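Local coordinates for protein pectate lyase 47 (Bacillus sp. TS-47, PDB 1VBL) that probably cleaves pectate by calcium-dependent beta-elimination, as a secreted and thermostable member of polysaccharide lyase family 1, at residues Gln53-Ser56 with Val57-Ile61; His87-Phe90 with Glu91-Leu94; Arg95-Pro99 with Ala100-Lys104; Val344-Lys347 with Asn348-Met352. All coordinates share one frame; numbering follows the deposited sequence.

In the fold
All four contacts are local turns or helix ends, and all lie away from the calcium ion held by Asp-190, Asp-229 and Asp-233. Interactions 2 and 3 follow one another directly along the chain and share helix 90-97; their centres are about 13 Å apart, on the same side of the molecule. Interaction 1, at the entry to strand 59-63, and interaction 4, at the turn between strands 342-345 and 351-361, belong to the parallel beta-helix expected of this family, early and late in its strand sequence, with centres about 39 Å apart. Interaction 4 also stays clear of the helical pair: its nearest atoms are about 16 Å from those of interaction 3.

Interaction 1: Gln53-Ser56 with Val57-Ile61; sequences QYNS and VPKII
Lys-59 reaches back from the start of its strand to Asn-55, four residues earlier, and the long chain can be followed outward. From CB, CG takes the hindered place between the backbone N and the carbonyl carbon (chi1 53°), which sends the methylenes back along the turn. Lys-59 CD passes 3.8 Å from Asn-55 ND2, and CE lies 3.5 Å from Asn-55 O. A bend at the last torsion then brings Lys-59 NZ to 2.9 Å from Asn-55 O, approaching above the carbonyl plane. The same ammonium donates to Val-57 O at 2.8 Å and to Thr-134 OG1. A lysine suits the place because its tip can bind several oxygens at once while its hydrocarbon part is buried. The strand it comes from, 59-63, runs parallel to strands 32-35 and 134-138, in keeping with the parallel beta-helix of pectate lyases. Just ahead of that strand, Asn-55 OD1 accepts from Val-57 N at 3.2 Å, two residues on, which makes an Asx turn. Its amide ND2 is used elsewhere, donating to Leu-45 O in the loop after helix 38-44, and OD1 also rests 3.4 Å from Val-57 CG2.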
loop_
_atom_site.group_PDB
_atom_site.type_symbol
_atom_site.label_atom_id
_atom_site.label_comp_id
_atom_site.label_asym_id
_atom_site.label_seq_id
_atom_site.Cartn_x
_atom_site.Cartn_y
_atom_site.Cartn_z
ATOM N N GLN A 53 -8.007 -14.838 11.413
ATOM C CA GLN A 53 -6.670 -14.971 10.847
ATOM C C GLN A 53 -6.210 -16.428 10.836
ATOM O O GLN A 53 -5.321 -16.800 10.069
ATOM C CB GLN A 53 -5.672 -14.113 11.634
ATOM C CG GLN A 53 -5.606 -14.425 13.126
ATOM C CD GLN A 53 -4.725 -13.448 13.891
ATOM O OE1 GLN A 53 -3.514 -13.385 13.677
ATOM N NE2 GLN A 53 -5.334 -12.677 14.787
ATOM N N TYR A 54 -6.827 -17.254 11.679
ATOM C CA TYR A 54 -6.468 -18.667 11.765
ATOM C C TYR A 54 -7.370 -19.561 10.916
ATOM O O TYR A 54 -7.213 -20.785 10.915
ATOM C CB TYR A 54 -6.522 -19.140 13.221
ATOM C CG TYR A 54 -5.700 -18.304 14.169
ATOM C CD1 TYR A 54 -6.312 -17.556 15.174
ATOM C CD2 TYR A 54 -4.311 -18.249 14.059
ATOM C CE1 TYR A 54 -5.565 -16.773 16.046
ATOM C CE2 TYR A 54 -3.552 -17.466 14.927
ATOM C CZ TYR A 54 -4.186 -16.730 15.917
ATOM O OH TYR A 54 -3.450 -15.945 16.774
ATOM N N ASN A 55 -8.314 -18.959 10.197
ATOM C CA ASN A 55 -9.220 -19.732 9.351
ATOM C C ASN A 55 -8.605 -19.937 7.968
ATOM O O ASN A 55 -8.683 -19.059 7.107
ATOM C CB ASN A 55 -10.571 -19.021 9.227
ATOM C CG ASN A 55 -11.545 -19.768 8.333
ATOM O OD1 ASN A 55 -11.348 -20.944 8.023
ATOM N ND2 ASN A 55 -12.612 -19.090 7.923
ATOM N N SER A 56 -8.001 -21.104 7.763
ATOM C CA SER A 56 -7.352 -21.421 6.495
ATOM C C SER A 56 -8.220 -22.232 5.540
ATOM O O SER A 56 -7.723 -22.781 4.556
ATOM C CB SER A 56 -6.037 -22.167 6.753
ATOM O OG SER A 56 -6.263 -23.387 7.438
ATOM N N VAL A 57 -9.515 -22.312 5.820
ATOM C CA VAL A 57 -10.410 -23.056 4.941
ATOM C C VAL A 57 -10.565 -22.314 3.616
ATOM O O VAL A 57 -10.858 -21.116 3.601
ATOM C CB VAL A 57 -11.814 -23.226 5.571
ATOM C CG1 VAL A 57 -12.756 -23.876 4.570
ATOM C CG2 VAL A 57 -11.720 -24.073 6.837
ATOM N N PRO A 58 -10.360 -23.012 2.485
ATOM C CA PRO A 58 -10.497 -22.366 1.175
ATOM C C PRO A 58 -11.841 -21.653 1.099
ATOM O O PRO A 58 -12.882 -22.262 1.314
ATOM C CB PRO A 58 -10.405 -23.538 0.206
ATOM C CG PRO A 58 -9.428 -24.443 0.898
ATOM C CD PRO A 58 -9.925 -24.413 2.334
ATOM N N LYS A 59 -11.818 -20.362 0.789
ATOM C CA LYS A 59 -13.054 -19.597 0.727
ATOM C C LYS A 59 -12.985 -18.447 -0.261
ATOM O O LYS A 59 -11.942 -17.804 -0.426
ATOM C CB LYS A 59 -13.389 -19.060 2.123
ATOM C CG LYS A 59 -12.246 -18.283 2.769
ATOM C CD LYS A 59 -12.396 -18.215 4.282
ATOM C CE LYS A 59 -11.100 -17.765 4.940
ATOM N NZ LYS A 59 -9.943 -18.641 4.577
ATOM N N ILE A 60 -14.111 -18.199 -0.922
ATOM C CA ILE A 60 -14.220 -17.116 -1.883
ATOM C C ILE A 60 -15.255 -16.149 -1.344
ATOM O O ILE A 60 -16.363 -16.546 -0.972
ATOM C CB ILE A 60 -14.675 -17.614 -3.262
ATOM C CG1 ILE A 60 -13.612 -18.541 -3.852
ATOM C CG2 ILE A 60 -14.925 -16.422 -4.188
ATOM C CD1 ILE A 60 -14.017 -19.191 -5.160
ATOM N N ILE A 61 -14.886 -14.878 -1.299
ATOM C CA ILE A 61 -15.770 -13.852 -0.786
ATOM C C ILE A 61 -15.954 -12.732 -1.799
ATOM O O ILE A 61 -15.013 -12.001 -2.109
ATOM C CB ILE A 61 -15.213 -13.277 0.527
ATOM C CG1 ILE A 61 -15.069 -14.409 1.551
ATOM C CG2 ILE A 61 -16.125 -12.175 1.042
ATOM C CD1 ILE A 61 -14.444 -13.996 2.859
#

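Interaction 2: His87-Phe90 with Glu91-Leu94; sequences HFDF and EAYL
Asp-89 caps the N-terminus of helix 90-97 through the amide of Ala-92, a local contact of the first helical turn reinforced by apolar packing between residues four and five apart. Asp-89 OD1 accepts from Ala-92 N at 2.8 Å, using the lone pair that faces away from its other oxygen. The carboxylate gets there because CG stands opposite the backbone N (chi1 177°), so that it folds over the start of the helix. An aspartate suits an N-cap: it is short enough for its carboxylate to reach back to an amide of the first turn, and the helix end would probably steady its negative charge. Behind this N-cap the regular helical ladder begins, Tyr-93 N bonding to Asp-89 O at 2.8 Å and Leu-94 N to Phe-90 O at the same length. On another side of the turn, Leu-94 CD1 sits over one face of the Phe-90 ring, 3.7 Å from its centroid in a CH-pi contact and displaced toward the rim, with CE2 of Phe-90 only 3.3 Å away. With an alanine at Phe-90 the ring is gone, and Leu-94 CD1 would probably be free to shift while Tyr-220 loses its edge-to-face partner. Phe-88 and Tyr-93 meet more loosely: Phe-88 CE2 lies 3.8 Å from Tyr-93 CD2, the ring planes 45° apart. Phe-88 also packs edge-to-face with Phe-172 and touches Ala-114 of helix 110-126, while the hydroxyl of Tyr-93 bonds to Glu-112 on that same helix.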
loop_
_atom_site.group_PDB
_atom_site.type_symbol
_atom_site.label_atom_id
_atom_site.label_comp_id
_atom_site.label_asym_id
_atom_site.label_seq_id
_atom_site.Cartn_x
_atom_site.Cartn_y
_atom_site.Cartn_z
ATOM N N HIS A 87 -11.070 9.184 28.931
ATOM C CA HIS A 87 -9.987 10.055 29.370
ATOM C C HIS A 87 -9.308 10.795 28.228
ATOM O O HIS A 87 -8.274 11.436 28.427
ATOM C CB HIS A 87 -8.944 9.239 30.136
ATOM C CG HIS A 87 -9.495 8.533 31.336
ATOM N ND1 HIS A 87 -9.965 9.205 32.442
ATOM C CD2 HIS A 87 -9.665 7.214 31.593
ATOM C CE1 HIS A 87 -10.400 8.330 33.333
ATOM N NE2 HIS A 87 -10.230 7.116 32.842
ATOM N N PHE A 88 -9.879 10.707 27.034
ATOM C CA PHE A 88 -9.297 11.396 25.896
ATOM C C PHE A 88 -10.142 12.558 25.408
ATOM O O PHE A 88 -11.367 12.479 25.354
ATOM C CB PHE A 88 -9.062 10.431 24.733
ATOM C CG PHE A 88 -8.500 11.096 23.506
ATOM C CD1 PHE A 88 -9.342 11.605 22.521
ATOM C CD2 PHE A 88 -7.125 11.248 23.356
ATOM C CE1 PHE A 88 -8.822 12.257 21.401
ATOM C CE2 PHE A 88 -6.594 11.897 22.242
ATOM C CZ PHE A 88 -7.444 12.404 21.264
ATOM N N ASP A 89 -9.459 13.643 25.059
ATOM C CA ASP A 89 -10.094 14.843 24.528
ATOM C C ASP A 89 -9.092 15.460 23.561
ATOM O O ASP A 89 -7.972 15.792 23.949
ATOM C CB ASP A 89 -10.427 15.830 25.646
ATOM C CG ASP A 89 -11.022 17.124 25.116
ATOM O OD1 ASP A 89 -10.250 18.038 24.754
ATOM O OD2 ASP A 89 -12.266 17.220 25.045
ATOM N N PHE A 90 -9.498 15.598 22.303
ATOM C CA PHE A 90 -8.625 16.145 21.269
ATOM C C PHE A 90 -8.011 17.489 21.645
ATOM O O PHE A 90 -6.795 17.662 21.574
ATOM C CB PHE A 90 -9.388 16.288 19.949
ATOM C CG PHE A 90 -8.503 16.593 18.772
ATOM C CD1 PHE A 90 -8.846 17.594 17.868
ATOM C CD2 PHE A 90 -7.330 15.877 18.564
ATOM C CE1 PHE A 90 -8.029 17.876 16.777
ATOM C CE2 PHE A 90 -6.508 16.152 17.474
ATOM C CZ PHE A 90 -6.859 17.154 16.579
ATOM N N GLU A 91 -8.851 18.443 22.034
ATOM C CA GLU A 91 -8.359 19.764 22.411
ATOM C C GLU A 91 -7.332 19.676 23.530
ATOM O O GLU A 91 -6.298 20.346 23.488
ATOM C CB GLU A 91 -9.518 20.660 22.851
ATOM C CG GLU A 91 -10.353 21.199 21.706
ATOM C CD GLU A 91 -11.551 21.991 22.193
ATOM O OE1 GLU A 91 -11.363 22.902 23.029
ATOM O OE2 GLU A 91 -12.678 21.702 21.737
ATOM N N ALA A 92 -7.620 18.849 24.528
ATOM C CA ALA A 92 -6.712 18.678 25.656
ATOM C C ALA A 92 -5.403 18.062 25.177
ATOM O O ALA A 92 -4.329 18.390 25.681
ATOM C CB ALA A 92 -7.355 17.792 26.718
ATOM N N TYR A 93 -5.495 17.166 24.200
ATOM C CA TYR A 93 -4.310 16.517 23.661
ATOM C C TYR A 93 -3.471 17.556 22.928
ATOM O O TYR A 93 -2.245 17.566 23.030
ATOM C CB TYR A 93 -4.715 15.385 22.711
ATOM C CG TYR A 93 -3.554 14.557 22.206
ATOM C CD1 TYR A 93 -2.811 14.962 21.098
ATOM C CD2 TYR A 93 -3.195 13.366 22.842
ATOM C CE1 TYR A 93 -1.741 14.204 20.632
ATOM C CE2 TYR A 93 -2.126 12.601 22.386
ATOM C CZ TYR A 93 -1.403 13.028 21.280
ATOM O OH TYR A 93 -0.338 12.281 20.831
ATOM N N LEU A 94 -4.142 18.433 22.189
ATOM C CA LEU A 94 -3.461 19.490 21.451
ATOM C C LEU A 94 -2.744 20.443 22.404
ATOM O O LEU A 94 -1.591 20.813 22.174
ATOM C CB LEU A 94 -4.465 20.270 20.603
ATOM C CG LEU A 94 -4.567 19.913 19.117
ATOM C CD1 LEU A 94 -4.528 18.415 18.921
ATOM C CD2 LEU A 94 -5.848 20.512 18.551
#

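Interaction 3: Arg95-Pro99 with Ala100-Lys104; sequences REYDP and ATWGK
Tyr-97 and Trp-102 make the tight part of this contact: an edge-to-face pair in which the tyrosine turns its edge to the indole, planes 70° apart. Tyr-97 CD1 stands 3.5 Å from Trp-102 CD2, above the centre of the indole face. Two long aromatic side chains suit the spot because they run side by side in the same direction, from the end of one helix and from the short helix that follows it. Glu-96 adds to both: its CG covers one face of the Tyr-97 ring, and its OE1 comes to 3.6 Å from Trp-102 CZ3. Outside partners fix the polar ends, Tyr-97 OH bonding to Glu-108 O and Trp-102 NE1 to Lys-105 O. The other side is thinner and more exposed, made by Ala-100 and Thr-101 with little beyond backbone and methyl contacts. Elsewhere, beside Pro-99, a water links the two segments, donating to Tyr-97 O at 2.7 Å and to Gly-103 O at 2.8 Å. Asp-98 O takes two bonds, from Trp-102 N at 2.7 Å and from Thr-101 N, while Asp-98 OD1 accepts from Ala-100 N at 2.8 Å. Pro-99 suits the next place, since a first-turn residue has no need of an N-H. The result is a helix-to-helix junction: Asp-98 is the first residue to leave helix 90-97 and, by an Asx turn to Ala-100 N, the N-cap of the short helix 99-102, after which Gly-103 breaks off with positive phi, readily adopted by glycine.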
loop_
_atom_site.group_PDB
_atom_site.type_symbol
_atom_site.label_atom_id
_atom_site.label_comp_id
_atom_site.label_asym_id
_atom_site.label_seq_id
_atom_site.Cartn_x
_atom_site.Cartn_y
_atom_site.Cartn_z
ATOM N N ARG A 95 -3.429 20.834 23.475
ATOM C CA ARG A 95 -2.848 21.748 24.454
ATOM C C ARG A 95 -1.679 21.120 25.203
ATOM O O ARG A 95 -0.683 21.781 25.494
ATOM C CB ARG A 95 -3.907 22.194 25.472
ATOM C CG ARG A 95 -4.974 23.126 24.917
ATOM C CD ARG A 95 -5.731 23.818 26.050
ATOM N NE ARG A 95 -6.527 22.889 26.847
ATOM C CZ ARG A 95 -7.701 22.392 26.468
ATOM N NH1 ARG A 95 -8.226 22.737 25.300
ATOM N NH2 ARG A 95 -8.346 21.543 27.256
ATOM N N GLU A 96 -1.804 19.837 25.509
ATOM C CA GLU A 96 -0.778 19.119 26.251
ATOM C C GLU A 96 0.513 18.826 25.488
ATOM O O GLU A 96 1.607 18.997 26.028
ATOM C CB GLU A 96 -1.352 17.797 26.769
ATOM C CG GLU A 96 -0.392 16.966 27.618
ATOM C CD GLU A 96 -0.211 17.523 29.021
ATOM O OE1 GLU A 96 0.578 16.944 29.802
ATOM O OE2 GLU A 96 -0.862 18.535 29.347
ATOM N N TYR A 97 0.388 18.407 24.233
ATOM C CA TYR A 97 1.562 18.022 23.461
ATOM C C TYR A 97 2.073 18.938 22.353
ATOM O O TYR A 97 2.987 18.560 21.618
ATOM C CB TYR A 97 1.331 16.614 22.905
ATOM C CG TYR A 97 1.022 15.614 23.996
ATOM C CD1 TYR A 97 1.987 15.274 24.947
ATOM C CD2 TYR A 97 -0.243 15.034 24.104
ATOM C CE1 TYR A 97 1.701 14.384 25.979
ATOM C CE2 TYR A 97 -0.541 14.139 25.134
ATOM C CZ TYR A 97 0.435 13.819 26.067
ATOM O OH TYR A 97 0.159 12.928 27.082
ATOM N N ASP A 98 1.498 20.129 22.232
ATOM C CA ASP A 98 1.945 21.078 21.219
ATOM C C ASP A 98 3.463 21.225 21.354
ATOM O O ASP A 98 3.979 21.389 22.460
ATOM C CB ASP A 98 1.280 22.438 21.444
ATOM C CG ASP A 98 1.501 23.398 20.288
ATOM O OD1 ASP A 98 2.648 23.507 19.806
ATOM O OD2 ASP A 98 0.525 24.048 19.866
ATOM N N PRO A 99 4.200 21.161 20.231
ATOM C CA PRO A 99 5.663 21.290 20.267
ATOM C C PRO A 99 6.085 22.573 20.974
ATOM O O PRO A 99 7.146 22.638 21.600
ATOM C CB PRO A 99 6.048 21.318 18.788
ATOM C CG PRO A 99 4.963 20.537 18.134
ATOM C CD PRO A 99 3.720 21.004 18.846
ATOM N N ALA A 100 5.238 23.590 20.867
ATOM C CA ALA A 100 5.511 24.888 21.471
ATOM C C ALA A 100 5.519 24.858 22.996
ATOM O O ALA A 100 5.975 25.807 23.629
ATOM C CB ALA A 100 4.497 25.914 20.978
ATOM N N THR A 101 5.016 23.787 23.597
ATOM C CA THR A 101 5.015 23.718 25.052
ATOM C C THR A 101 5.516 22.383 25.580
ATOM O O THR A 101 6.042 22.303 26.691
ATOM C CB THR A 101 3.616 24.009 25.635
ATOM O OG1 THR A 101 3.701 24.037 27.065
ATOM C CG2 THR A 101 2.616 22.946 25.210
ATOM N N TRP A 102 5.361 21.333 24.782
ATOM C CA TRP A 102 5.825 20.013 25.184
ATOM C C TRP A 102 7.235 19.773 24.651
ATOM O O TRP A 102 7.981 18.959 25.187
ATOM C CB TRP A 102 4.872 18.929 24.660
ATOM C CG TRP A 102 5.258 17.540 25.074
ATOM C CD1 TRP A 102 6.105 16.688 24.418
ATOM C CD2 TRP A 102 4.844 16.853 26.263
ATOM N NE1 TRP A 102 6.243 15.518 25.124
ATOM C CE2 TRP A 102 5.481 15.591 26.261
ATOM C CE3 TRP A 102 3.995 17.182 27.333
ATOM C CZ2 TRP A 102 5.296 14.654 27.286
ATOM C CZ3 TRP A 102 3.811 16.247 28.355
ATOM C CH2 TRP A 102 4.462 14.998 28.321
ATOM N N GLY A 103 7.598 20.491 23.593
ATOM C CA GLY A 103 8.919 20.320 23.016
ATOM C C GLY A 103 9.082 18.981 22.318
ATOM O O GLY A 103 8.121 18.437 21.769
ATOM N N LYS A 104 10.297 18.442 22.344
ATOM C CA LYS A 104 10.578 17.166 21.694
ATOM C C LYS A 104 10.702 16.012 22.678
ATOM O O LYS A 104 11.295 14.979 22.364
ATOM C CB LYS A 104 11.860 17.268 20.859
ATOM C CG LYS A 104 11.760 18.241 19.691
ATOM C CD LYS A 104 13.061 18.296 18.903
ATOM C CE LYS A 104 12.967 19.277 17.744
ATOM N NZ LYS A 104 11.878 18.911 16.796
HETATM O O HOH W 1 5.509 18.083 20.868
#

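Interaction 4: Val344-Lys347 with Asn348-Met352; sequences VWSK and NEESM
Ser-346 and Glu-350 meet through a short bond: the serine hydroxyl donates to Glu-350 OE2 at 2.6 Å, entering on the lone pair that points away from the other carboxylate oxygen. The same hydroxyl is an acceptor too, taking Asn-348 N at 3.1 Å in a nearly straight bond (N-H...O 173°). That second bond, from a serine oxygen to the amide two residues on, is an ST turn. A serine suits the corner because one small hydroxyl can give to a carboxylate and receive from the backbone at once. With chi1 at 179°, OG points away from its own amide and into the turn. Glu-350 in turn is folded at its second torsion (chi2 -60°), so that the side chain doubles back to the serine instead of extending; its CG packs 3.7 Å from Ser-346 CB. The next shell fixes the carboxylate: OE2 also accepts from Phe-320 N, and two donors on one buried oxygen would probably favour the charged form. Were Glu-350 an alanine, the shared acceptor would be lost, and the Ser-346 hydroxyl is likely to turn more freely while the amide of Phe-320 is left without this mate. Ser-346 also touches Val-319 in the loop beyond strand 315-318, and Glu-350 packs on Val-317 in that strand. The turn thus joins strand 342-345, an edge strand of a four-strand parallel sheet, to strand 351-361, which runs parallel to strands 322-332 and 383-384; helix 370-377 touches both, through Tyr-374 on Val-344 and Val-371 on Met-352.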
loop_
_atom_site.group_PDB
_atom_site.type_symbol
_atom_site.label_atom_id
_atom_site.label_comp_id
_atom_site.label_asym_id
_atom_site.label_seq_id
_atom_site.Cartn_x
_atom_site.Cartn_y
_atom_site.Cartn_z
ATOM N N VAL A 344 17.541 7.581 -2.166
ATOM C CA VAL A 344 18.245 6.508 -1.477
ATOM C C VAL A 344 18.323 6.711 0.032
ATOM O O VAL A 344 18.645 7.799 0.507
ATOM C CB VAL A 344 19.681 6.348 -2.031
ATOM C CG1 VAL A 344 20.382 5.183 -1.340
ATOM C CG2 VAL A 344 19.633 6.123 -3.537
ATOM N N TRP A 345 18.018 5.652 0.775
ATOM C CA TRP A 345 18.066 5.689 2.231
ATOM C C TRP A 345 18.975 4.559 2.717
ATOM O O TRP A 345 18.505 3.477 3.066
ATOM C CB TRP A 345 16.667 5.500 2.829
ATOM C CG TRP A 345 15.581 6.320 2.186
ATOM C CD1 TRP A 345 14.787 5.953 1.134
ATOM C CD2 TRP A 345 15.159 7.633 2.567
ATOM N NE1 TRP A 345 13.895 6.957 0.839
ATOM C CE2 TRP A 345 14.102 8.000 1.703
ATOM C CE3 TRP A 345 15.571 8.538 3.555
ATOM C CZ2 TRP A 345 13.450 9.233 1.798
ATOM C CZ3 TRP A 345 14.923 9.765 3.649
ATOM C CH2 TRP A 345 13.873 10.100 2.773
ATOM N N SER A 346 20.280 4.813 2.727
ATOM C CA SER A 346 21.247 3.813 3.167
ATOM C C SER A 346 22.593 4.465 3.452
ATOM O O SER A 346 22.792 5.640 3.159
ATOM C CB SER A 346 21.428 2.744 2.086
ATOM O OG SER A 346 22.389 1.778 2.476
ATOM N N LYS A 347 23.512 3.697 4.027
ATOM C CA LYS A 347 24.848 4.196 4.326
ATOM C C LYS A 347 25.858 3.533 3.402
ATOM O O LYS A 347 27.037 3.881 3.402
ATOM C CB LYS A 347 25.213 3.907 5.783
ATOM C CG LYS A 347 24.338 4.641 6.783
ATOM C CD LYS A 347 24.736 4.325 8.212
ATOM C CE LYS A 347 23.883 5.114 9.195
ATOM N NZ LYS A 347 24.275 4.846 10.605
ATOM N N ASN A 348 25.389 2.580 2.604
ATOM C CA ASN A 348 26.271 1.876 1.682
ATOM C C ASN A 348 25.878 2.098 0.235
ATOM O O ASN A 348 24.780 2.576 -0.057
ATOM C CB ASN A 348 26.243 0.373 1.959
ATOM C CG ASN A 348 26.733 0.028 3.344
ATOM O OD1 ASN A 348 27.865 0.337 3.710
ATOM N ND2 ASN A 348 25.880 -0.621 4.126
ATOM N N GLU A 349 26.793 1.762 -0.666
ATOM C CA GLU A 349 26.524 1.866 -2.090
ATOM C C GLU A 349 25.584 0.714 -2.391
ATOM O O GLU A 349 26.024 -0.429 -2.484
ATOM C CB GLU A 349 27.792 1.660 -2.912
ATOM C CG GLU A 349 28.537 2.913 -3.286
ATOM C CD GLU A 349 29.450 2.681 -4.477
ATOM O OE1 GLU A 349 30.317 1.784 -4.399
ATOM O OE2 GLU A 349 29.297 3.391 -5.494
ATOM N N GLU A 350 24.297 1.002 -2.526
ATOM C CA GLU A 350 23.343 -0.053 -2.826
ATOM C C GLU A 350 23.399 -0.352 -4.316
ATOM O O GLU A 350 23.920 0.443 -5.101
ATOM C CB GLU A 350 21.927 0.372 -2.438
ATOM C CG GLU A 350 21.713 0.624 -0.947
ATOM C CD GLU A 350 21.998 -0.596 -0.082
ATOM O OE1 GLU A 350 22.065 -1.722 -0.625
ATOM O OE2 GLU A 350 22.145 -0.427 1.148
ATOM N N SER A 351 22.872 -1.504 -4.705
ATOM C CA SER A 351 22.860 -1.886 -6.106
ATOM C C SER A 351 21.423 -2.031 -6.580
ATOM O O SER A 351 20.547 -2.454 -5.828
ATOM C CB SER A 351 23.582 -3.222 -6.310
ATOM O OG SER A 351 24.956 -3.130 -5.978
ATOM N N MET A 352 21.182 -1.656 -7.826
ATOM C CA MET A 352 19.861 -1.805 -8.411
ATOM C C MET A 352 20.068 -1.847 -9.907
ATOM O O MET A 352 21.099 -1.402 -10.413
ATOM C CB MET A 352 18.930 -0.640 -8.028
ATOM C CG MET A 352 18.977 0.589 -8.929
ATOM S SD MET A 352 17.682 1.820 -8.515
ATOM C CE MET A 352 16.323 1.273 -9.535
#